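Local coordinates for protein beta-N-acetylhexosaminidase (Bacteroides fragilis, PDB 4PYS) that probably hydrolyses terminal N-acetylhexosamine residues from glycans, as a family 20 glycoside hydrolase, at residues A[127-133]-A[460-465]; A[78-82]-A[101-106]; A[430-434]-A[457-461]. All blocks are in the same frame, centred on the assembly; numbering follows the deposited sequence. Where two conformers were deposited one is given.

Contact 1 (A[127-133]-A[460-465])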
loop_
_atom_site.group_PDB
_atom_site.type_symbol
_atom_site.label_atom_id
_atom_site.label_comp_id
_atom_site.label_asym_id
_atom_site.label_seq_id
_atom_site.Cartn_x
_atom_site.Cartn_y
_atom_site.Cartn_z
ATOM N N PHE A 127 10.385 -5.288 -15.550
ATOM C CA PHE A 127 9.783 -3.989 -15.283
ATOM C C PHE A 127 8.288 -4.187 -15.009
ATOM O O PHE A 127 7.696 -5.178 -15.483
ATOM C CB PHE A 127 9.997 -3.029 -16.470
ATOM C CG PHE A 127 9.740 -3.653 -17.808
ATOM C CD1 PHE A 127 8.449 -3.715 -18.325
ATOM C CD2 PHE A 127 10.789 -4.177 -18.548
ATOM C CE1 PHE A 127 8.213 -4.287 -19.569
ATOM C CE2 PHE A 127 10.565 -4.757 -19.793
ATOM C CZ PHE A 127 9.276 -4.811 -20.298
ATOM N N PRO A 128 7.665 -3.250 -14.264
ATOM C CA PRO A 128 6.280 -3.469 -13.810
ATOM C C PRO A 128 5.219 -3.219 -14.855
ATOM O O PRO A 128 5.344 -2.309 -15.700
ATOM C CB PRO A 128 6.122 -2.449 -12.667
ATOM C CG PRO A 128 7.065 -1.323 -13.059
ATOM C CD PRO A 128 8.264 -2.050 -13.635
ATOM N N ARG A 129 4.165 -4.023 -14.790
ATOM C CA ARG A 129 3.040 -3.869 -15.688
ATOM C C ARG A 129 2.309 -2.559 -15.460
ATOM O O ARG A 129 1.929 -1.882 -16.440
ATOM C CB ARG A 129 2.062 -5.047 -15.550
ATOM C CG ARG A 129 0.973 -5.015 -16.597
ATOM C CD ARG A 129 -0.047 -6.141 -16.395
ATOM N NE ARG A 129 -0.779 -5.992 -15.137
ATOM C CZ ARG A 129 -1.857 -5.231 -14.996
ATOM N NH1 ARG A 129 -2.464 -5.157 -13.825
ATOM N NH2 ARG A 129 -2.324 -4.535 -16.032
ATOM N N VAL A 130 2.110 -2.191 -14.192
ATOM C CA VAL A 130 1.408 -0.941 -13.863
ATOM C C VAL A 130 2.197 -0.076 -12.894
ATOM O O VAL A 130 3.029 -0.581 -12.145
ATOM C CB VAL A 130 -0.023 -1.177 -13.304
ATOM C CG1 VAL A 130 -0.855 -1.976 -14.303
ATOM C CG2 VAL A 130 0.015 -1.869 -11.944
ATOM N N LYS A 131 1.895 1.227 -12.903
ATOM C CA LYS A 131 2.698 2.225 -12.186
ATOM C C LYS A 131 2.342 2.329 -10.713
ATOM O O LYS A 131 3.164 2.774 -9.897
ATOM C CB LYS A 131 2.503 3.606 -12.831
ATOM C CG LYS A 131 2.931 3.681 -14.289
ATOM C CD LYS A 131 2.667 5.087 -14.861
ATOM N N TRP A 132 1.117 1.947 -10.369
ATOM C CA TRP A 132 0.677 2.013 -8.976
ATOM C C TRP A 132 0.456 0.602 -8.456
ATOM O O TRP A 132 -0.388 -0.127 -8.986
ATOM C CB TRP A 132 -0.641 2.804 -8.853
ATOM C CG TRP A 132 -1.125 2.850 -7.424
ATOM C CD1 TRP A 132 -1.728 1.838 -6.719
ATOM C CD2 TRP A 132 -1.035 3.964 -6.526
ATOM N NE1 TRP A 132 -2.007 2.258 -5.441
ATOM C CE2 TRP A 132 -1.595 3.561 -5.300
ATOM C CE3 TRP A 132 -0.538 5.266 -6.645
ATOM C CZ2 TRP A 132 -1.661 4.415 -4.187
ATOM C CZ3 TRP A 132 -0.600 6.108 -5.541
ATOM C CH2 TRP A 132 -1.156 5.679 -4.332
ATOM N N ARG A 133 1.208 0.222 -7.424
ATOM C CA ARG A 133 1.156 -1.133 -6.854
ATOM C C ARG A 133 1.215 -0.977 -5.341
ATOM O O ARG A 133 2.295 -0.724 -4.791
ATOM C CB ARG A 133 2.356 -1.964 -7.365
ATOM C CG ARG A 133 2.422 -2.020 -8.916
ATOM C CD ARG A 133 3.600 -2.845 -9.465
ATOM N NE ARG A 133 4.866 -2.412 -8.872
ATOM C CZ ARG A 133 5.531 -1.307 -9.207
ATOM N NH1 ARG A 133 5.071 -0.476 -10.152
ATOM N NH2 ARG A 133 6.675 -1.023 -8.578
ATOM N N GLN A 460 -0.343 -9.932 -10.430
ATOM C CA GLN A 460 -1.184 -9.138 -11.332
ATOM C C GLN A 460 -0.666 -7.710 -11.469
ATOM O O GLN A 460 -0.747 -7.113 -12.547
ATOM C CB GLN A 460 -2.626 -9.154 -10.805
ATOM C CG GLN A 460 -3.302 -10.516 -11.067
ATOM C CD GLN A 460 -4.636 -10.665 -10.376
ATOM O OE1 GLN A 460 -5.002 -9.870 -9.515
ATOM N NE2 GLN A 460 -5.370 -11.704 -10.744
HETATM N N MSE A 461 -0.113 -7.175 -10.383
HETATM C CA MSE A 461 0.432 -5.813 -10.422
HETATM C C MSE A 461 1.711 -5.732 -11.232
HETATM O O MSE A 461 1.921 -4.782 -11.986
HETATM C CB MSE A 461 0.750 -5.353 -9.004
HETATM C CG MSE A 461 -0.485 -5.073 -8.136
HETATM SE SE MSE A 461 0.092 -4.844 -6.304
HETATM C CE MSE A 461 -1.682 -4.798 -5.459
ATOM N N TRP A 462 2.597 -6.703 -11.043
ATOM C CA TRP A 462 3.942 -6.589 -11.623
ATOM C C TRP A 462 4.131 -7.303 -12.966
ATOM O O TRP A 462 4.640 -6.721 -13.934
ATOM C CB TRP A 462 5.002 -7.096 -10.614
ATOM C CG TRP A 462 6.382 -7.034 -11.223
ATOM C CD1 TRP A 462 6.961 -7.960 -12.057
ATOM C CD2 TRP A 462 7.332 -5.984 -11.068
ATOM N NE1 TRP A 462 8.218 -7.532 -12.435
ATOM C CE2 TRP A 462 8.471 -6.321 -11.830
ATOM C CE3 TRP A 462 7.338 -4.782 -10.345
ATOM C CZ2 TRP A 462 9.604 -5.502 -11.898
ATOM C CZ3 TRP A 462 8.466 -3.970 -10.406
ATOM C CH2 TRP A 462 9.586 -4.330 -11.179
ATOM N N HIS A 463 3.749 -8.573 -13.020
ATOM C CA HIS A 463 4.058 -9.413 -14.183
ATOM C C HIS A 463 3.342 -8.910 -15.439
ATOM O O HIS A 463 2.183 -8.491 -15.376
ATOM C CB HIS A 463 3.654 -10.865 -13.876
ATOM C CG HIS A 463 3.884 -11.822 -15.012
ATOM N ND1 HIS A 463 2.903 -12.680 -15.460
ATOM C CD2 HIS A 463 4.975 -12.068 -15.776
ATOM C CE1 HIS A 463 3.375 -13.411 -16.457
ATOM N NE2 HIS A 463 4.631 -13.059 -16.671
ATOM N N SER A 464 4.046 -8.931 -16.562
ATOM C CA SER A 464 3.481 -8.599 -17.868
ATOM C C SER A 464 2.252 -9.472 -18.140
ATOM O O SER A 464 2.142 -10.583 -17.609
ATOM C CB SER A 464 4.526 -8.823 -18.968
ATOM O OG SER A 464 5.772 -8.195 -18.664
ATOM N N GLY A 465 1.341 -8.986 -18.980
ATOM C CA GLY A 465 0.148 -9.752 -19.308
ATOM C C GLY A 465 0.436 -10.867 -20.301
ATOM O O GLY A 465 -0.085 -10.846 -21.421
HETATM O O HOH W 1 5.530 -5.834 -17.136
HETATM O O HOH W 2 7.154 -8.334 -15.480
#
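Arg129 meets the last turn of helix 453-462 with side chain and backbone together. Its CG stands opposite the backbone N (chi1 -172°), and a bend at chi3 turns the guanidinium side-on to one carbonyl: NE reaches Gln460 O at 2.8 Å and NH1 the same oxygen at 2.9 Å, with that oxygen in the guanidinium plane. The NE bond runs nearly along the C=O axis, whereas NH1 lies above the carbonyl plane. Arg129 N bonds Trp462 O at 2.9 Å, and Val130 N makes a weak 3.4 Å bond to Met461 O, so three successive carbonyls at the helix end have N-H partners. Packing is close at Trp462, where Pro128 CB lies over the six-membered ring, 3.9 Å from its centroid, in a CH-pi contact. Arg133 NE, itself bonded to Lys160 O, sits at the edge of that ring, its guanidinium turned 84° from the indole. The looser side is around exposed Phe127: a water 2.8 Å from Phe127 O also lies 2.8 Å from Ser464 OG in one conformer, a doubtful bridge. The arrangement ties the entry to the first strand, 132-138, to the helix following the last strand of the family 20 (beta/alpha)8 barrel.

Contact 2 (A[78-82]-A[101-106])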
loop_
_atom_site.group_PDB
_atom_site.type_symbol
_atom_site.label_atom_id
_atom_site.label_comp_id
_atom_site.label_asym_id
_atom_site.label_seq_id
_atom_site.Cartn_x
_atom_site.Cartn_y
_atom_site.Cartn_z
ATOM N N GLU A 78 11.466 2.102 -13.095
ATOM C CA GLU A 78 11.436 0.964 -12.182
ATOM C C GLU A 78 11.961 -0.347 -12.773
ATOM O O GLU A 78 11.875 -1.393 -12.124
ATOM C CB GLU A 78 10.032 0.741 -11.604
ATOM C CG GLU A 78 9.344 2.005 -11.102
ATOM C CD GLU A 78 8.050 1.678 -10.391
ATOM O OE1 GLU A 78 7.006 1.548 -11.077
ATOM O OE2 GLU A 78 8.096 1.532 -9.151
ATOM N N GLY A 79 12.502 -0.300 -13.985
ATOM C CA GLY A 79 12.977 -1.522 -14.622
ATOM C C GLY A 79 14.420 -1.836 -14.282
ATOM O O GLY A 79 15.171 -0.959 -13.867
ATOM N N TYR A 80 14.822 -3.091 -14.459
ATOM C CA TYR A 80 16.215 -3.449 -14.218
ATOM C C TYR A 80 16.628 -4.585 -15.137
ATOM O O TYR A 80 15.780 -5.243 -15.757
ATOM C CB TYR A 80 16.424 -3.846 -12.749
ATOM C CG TYR A 80 15.676 -5.102 -12.382
ATOM C CD1 TYR A 80 14.368 -5.047 -11.915
ATOM C CD2 TYR A 80 16.279 -6.350 -12.511
ATOM C CE1 TYR A 80 13.673 -6.213 -11.602
ATOM C CE2 TYR A 80 15.594 -7.512 -12.205
ATOM C CZ TYR A 80 14.298 -7.435 -11.745
ATOM O OH TYR A 80 13.623 -8.600 -11.449
ATOM N N ARG A 81 17.934 -4.805 -15.229
ATOM C CA ARG A 81 18.461 -5.978 -15.905
ATOM C C ARG A 81 19.532 -6.557 -14.997
ATOM O O ARG A 81 20.323 -5.813 -14.402
ATOM C CB ARG A 81 19.057 -5.595 -17.266
ATOM C CG ARG A 81 19.620 -6.770 -18.062
ATOM C CD ARG A 81 20.296 -6.299 -19.353
ATOM N NE ARG A 81 19.374 -5.563 -20.220
ATOM C CZ ARG A 81 19.351 -4.237 -20.336
ATOM N NH1 ARG A 81 20.212 -3.487 -19.655
ATOM N NH2 ARG A 81 18.468 -3.650 -21.136
ATOM N N ILE A 82 19.531 -7.878 -14.864
ATOM C CA ILE A 82 20.577 -8.570 -14.117
ATOM C C ILE A 82 21.252 -9.537 -15.062
ATOM O O ILE A 82 20.565 -10.318 -15.719
ATOM C CB ILE A 82 19.997 -9.393 -12.954
ATOM C CG1 ILE A 82 19.338 -8.492 -11.898
ATOM C CG2 ILE A 82 21.095 -10.225 -12.300
ATOM C CD1 ILE A 82 18.597 -9.273 -10.790
ATOM N N TYR A 101 14.437 -3.326 -6.875
ATOM C CA TYR A 101 13.742 -4.501 -7.368
ATOM C C TYR A 101 14.724 -5.560 -7.852
ATOM O O TYR A 101 14.478 -6.754 -7.675
ATOM C CB TYR A 101 12.718 -4.107 -8.447
ATOM C CG TYR A 101 11.644 -3.201 -7.875
ATOM C CD1 TYR A 101 11.172 -3.395 -6.583
ATOM C CD2 TYR A 101 11.135 -2.129 -8.609
ATOM C CE1 TYR A 101 10.192 -2.552 -6.033
ATOM C CE2 TYR A 101 10.155 -1.287 -8.072
ATOM C CZ TYR A 101 9.694 -1.512 -6.784
ATOM O OH TYR A 101 8.730 -0.681 -6.234
ATOM N N ALA A 102 15.845 -5.139 -8.436
ATOM C CA ALA A 102 16.901 -6.105 -8.768
ATOM C C ALA A 102 17.398 -6.828 -7.519
ATOM O O ALA A 102 17.646 -8.032 -7.545
ATOM C CB ALA A 102 18.074 -5.417 -9.497
ATOM N N ILE A 103 17.557 -6.086 -6.423
ATOM C CA ILE A 103 17.977 -6.688 -5.165
ATOM C C ILE A 103 16.944 -7.693 -4.687
ATOM O O ILE A 103 17.305 -8.764 -4.218
ATOM C CB ILE A 103 18.232 -5.609 -4.076
ATOM C CG1 ILE A 103 19.548 -4.879 -4.379
ATOM C CG2 ILE A 103 18.307 -6.220 -2.671
ATOM C CD1 ILE A 103 19.715 -3.568 -3.603
ATOM N N GLN A 104 15.663 -7.368 -4.821
ATOM C CA GLN A 104 14.627 -8.313 -4.405
ATOM C C GLN A 104 14.694 -9.589 -5.253
ATOM O O GLN A 104 14.486 -10.687 -4.749
ATOM C CB GLN A 104 13.228 -7.688 -4.509
ATOM C CG GLN A 104 12.982 -6.505 -3.581
ATOM C CD GLN A 104 13.000 -6.885 -2.104
ATOM O OE1 GLN A 104 13.202 -8.051 -1.737
ATOM N NE2 GLN A 104 12.775 -5.894 -1.248
ATOM N N SER A 105 14.983 -9.452 -6.544
ATOM C CA SER A 105 15.144 -10.645 -7.377
ATOM C C SER A 105 16.385 -11.466 -6.996
ATOM O O SER A 105 16.326 -12.699 -6.962
ATOM C CB SER A 105 15.161 -10.284 -8.869
ATOM O OG SER A 105 13.872 -9.857 -9.284
ATOM N N LEU A 106 17.499 -10.793 -6.715
ATOM C CA LEU A 106 18.720 -11.494 -6.308
ATOM C C LEU A 106 18.482 -12.284 -5.022
ATOM O O LEU A 106 19.006 -13.391 -4.859
ATOM C CB LEU A 106 19.885 -10.509 -6.118
ATOM C CG LEU A 106 20.520 -9.939 -7.389
ATOM C CD1 LEU A 106 21.528 -8.841 -7.043
ATOM C CD2 LEU A 106 21.196 -11.046 -8.190
#
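Tyr80 and Ser105 are brought together by two first torsions: chi1 of 65° sets the tyrosine CG between its backbone N and carbonyl carbon, sending the ring to the helix, and chi1 of -70° in Ser105 points OG back at the strand. The hydroxyls meet at 2.5 Å between Tyr80 OH and Ser105 OG, a short hydrogen bond in which either may be the donor. Both have a further partner: Lys160 NZ bonds Ser105 OG, and Asp126 OD2 is weakly bonded to Tyr80 OH. The rest of the tyrosine ring lies flat on the helix. Ala102 CA stands 3.7 Å above the ring plane, over its centre, and Ala102 CB is 3.6 Å from Tyr80 CD2. Tyr101 CB approaches the same ring at CE1. Two residues further along the strand, Ile82 CD1 fits against the helix, 4.0 Å from Leu106 CG and 3.6 Å from Ala102 O. At the other end Glu78, whose OE1 forms a salt bridge with Arg133 NH1 and whose OE2 is bonded to Asn162 ND2, brings OE2 to the edge of the Tyr101 ring. The short axes of strand 80-82 and helix 101-106 pass 8.8 Å apart; the helix lies over the sheet, inclined 36° to the strand, which runs antiparallel between 89-93 and 117-126. Ala102 also touches Val91 and Leu106 touches Phe119, while Ile103 on the helix's far side meets helix 43-49.

Contact 3 (A[430-434]-A[457-461])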
loop_
_atom_site.group_PDB
_atom_site.type_symbol
_atom_site.label_atom_id
_atom_site.label_comp_id
_atom_site.label_asym_id
_atom_site.label_seq_id
_atom_site.Cartn_x
_atom_site.Cartn_y
_atom_site.Cartn_z
ATOM N N GLY A 430 -3.194 1.666 -11.634
ATOM C CA GLY A 430 -2.738 0.370 -11.175
ATOM C C GLY A 430 -3.730 -0.239 -10.213
ATOM O O GLY A 430 -4.937 0.010 -10.320
HETATM N N MSE A 431 -3.206 -0.999 -9.258
HETATM C CA MSE A 431 -4.012 -1.821 -8.377
HETATM C C MSE A 431 -3.605 -1.644 -6.932
HETATM O O MSE A 431 -2.441 -1.337 -6.633
HETATM C CB MSE A 431 -3.810 -3.296 -8.738
HETATM C CG MSE A 431 -4.177 -3.637 -10.162
HETATM SE SE MSE A 431 -3.759 -5.526 -10.484
HETATM C CE MSE A 431 -4.819 -6.309 -9.061
ATOM N N SER A 432 -4.557 -1.867 -6.030
ATOM C CA SER A 432 -4.239 -1.899 -4.605
ATOM C C SER A 432 -4.682 -3.217 -3.995
ATOM O O SER A 432 -5.471 -3.956 -4.591
ATOM C CB SER A 432 -4.898 -0.739 -3.854
ATOM O OG SER A 432 -6.299 -0.755 -4.002
ATOM N N SER A 433 -4.149 -3.502 -2.813
ATOM C CA SER A 433 -4.555 -4.650 -2.015
ATOM C C SER A 433 -4.743 -4.079 -0.619
ATOM O O SER A 433 -4.116 -3.070 -0.276
ATOM C CB SER A 433 -3.458 -5.699 -2.005
ATOM O OG SER A 433 -2.210 -5.136 -1.637
ATOM N N ALA A 434 -5.610 -4.690 0.185
ATOM C CA ALA A 434 -5.903 -4.107 1.489
ATOM C C ALA A 434 -6.111 -5.137 2.574
ATOM O O ALA A 434 -6.615 -6.241 2.332
ATOM C CB ALA A 434 -7.123 -3.204 1.409
ATOM N N LEU A 457 -2.122 -11.042 -6.135
ATOM C CA LEU A 457 -2.249 -9.601 -6.371
ATOM C C LEU A 457 -0.922 -9.005 -6.828
ATOM O O LEU A 457 -0.887 -8.223 -7.783
ATOM C CB LEU A 457 -2.773 -8.892 -5.110
ATOM C CG LEU A 457 -4.207 -9.300 -4.759
ATOM C CD1 LEU A 457 -4.636 -8.761 -3.391
ATOM C CD2 LEU A 457 -5.176 -8.852 -5.854
ATOM N N ALA A 458 0.175 -9.378 -6.177
ATOM C CA ALA A 458 1.501 -8.892 -6.593
ATOM C C ALA A 458 1.842 -9.323 -8.000
ATOM O O ALA A 458 2.459 -8.577 -8.754
ATOM C CB ALA A 458 2.585 -9.366 -5.626
ATOM N N GLU A 459 1.449 -10.540 -8.362
ATOM C CA GLU A 459 1.700 -11.040 -9.721
ATOM C C GLU A 459 0.917 -10.207 -10.740
ATOM O O GLU A 459 1.437 -9.816 -11.795
ATOM C CB GLU A 459 1.273 -12.514 -9.792
ATOM C CG GLU A 459 1.563 -13.199 -11.118
ATOM C CD GLU A 459 3.006 -13.646 -11.247
ATOM O OE1 GLU A 459 3.813 -13.329 -10.352
ATOM O OE2 GLU A 459 3.340 -14.315 -12.247
ATOM N N GLN A 460 -0.343 -9.932 -10.430
ATOM C CA GLN A 460 -1.184 -9.138 -11.332
ATOM C C GLN A 460 -0.666 -7.710 -11.469
ATOM O O GLN A 460 -0.747 -7.113 -12.547
ATOM C CB GLN A 460 -2.626 -9.154 -10.805
ATOM C CG GLN A 460 -3.302 -10.516 -11.067
ATOM C CD GLN A 460 -4.636 -10.665 -10.376
ATOM O OE1 GLN A 460 -5.002 -9.870 -9.515
ATOM N NE2 GLN A 460 -5.370 -11.704 -10.744
HETATM N N MSE A 461 -0.113 -7.175 -10.383
HETATM C CA MSE A 461 0.432 -5.813 -10.422
HETATM C C MSE A 461 1.711 -5.732 -11.232
HETATM O O MSE A 461 1.921 -4.782 -11.986
HETATM C CB MSE A 461 0.750 -5.353 -9.004
HETATM C CG MSE A 461 -0.485 -5.073 -8.136
HETATM SE SE MSE A 461 0.092 -4.844 -6.304
HETATM C CE MSE A 461 -1.682 -4.798 -5.459
#
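Leu457 and Met461, one helical turn apart, lie against Met431 and Ser433 between the eighth strand of the TIM barrel and the helix packed on its outside. That strand is 428-435, and helix 453-462 returns along it: the short axes are 8.9 Å apart and their directions differ by 168°, close to antiparallel. No hydrogen bond crosses between the segments, so the interface is held by apolar fit. Leu457 opens the helical side by dividing its two methyls. CD1 rests on Ser433 CB at 3.6 Å, while CD2 is 4.1 Å from the methyl CE of Met431. The strand is met again at Gln460. There the selenium of Met431, a selenomethionine, lies 3.8 Å from Gln460 CB, the two side chains crossing at about a right angle. Met431 is extended through chi2 but bent at chi3 (57°), which swings its CE round to 3.6 Å from Gln460 OE1. That amide is held fast by other partners: OE1 accepts from Asn416 ND2 and NE2 donates to Val412 O, so the methyl packs against an oxygen whose hydrogen bond is made to a loop. Last comes Met461, also a selenomethionine, whose backbone N closes the helical turn onto Leu457 O. Its CG touches Met431 CB at 3.8 Å, and the extended chain (chi3 -172°) carries CE to the strand backbone. Ser433, whose OG is bonded to Ser134 O of the adjoining first strand, borders the place where it ends. The Met461 CE methyl lies there against the peptide backbone itself, 3.7 Å from both Met431 O and Ser432 C.

Contacts 1 and 3 share Gln460 and Met461 and have centres about 8 Å apart: one helix end packs on barrel strand 428-435 and also receives the segment leading into its neighbour 132-138. The two strands are directly joined, Trp132 O lying 3.0 Å from Met431 N in a probable hydrogen bond. Contact 2 lies on the other mixed sheet, with strands 80-84, 89-93 and 117-126, and reaches contact 1 through the salt bridge of Arg133 NH1 with Glu78 OE1 at 2.9 Å and an edge-to-face pair of Tyr101 and Trp462. It stays clear of contact 3, nearest atoms about 8 Å apart. A glycerol, probably from crystallisation, lies about 3 Å from the His463 side chain.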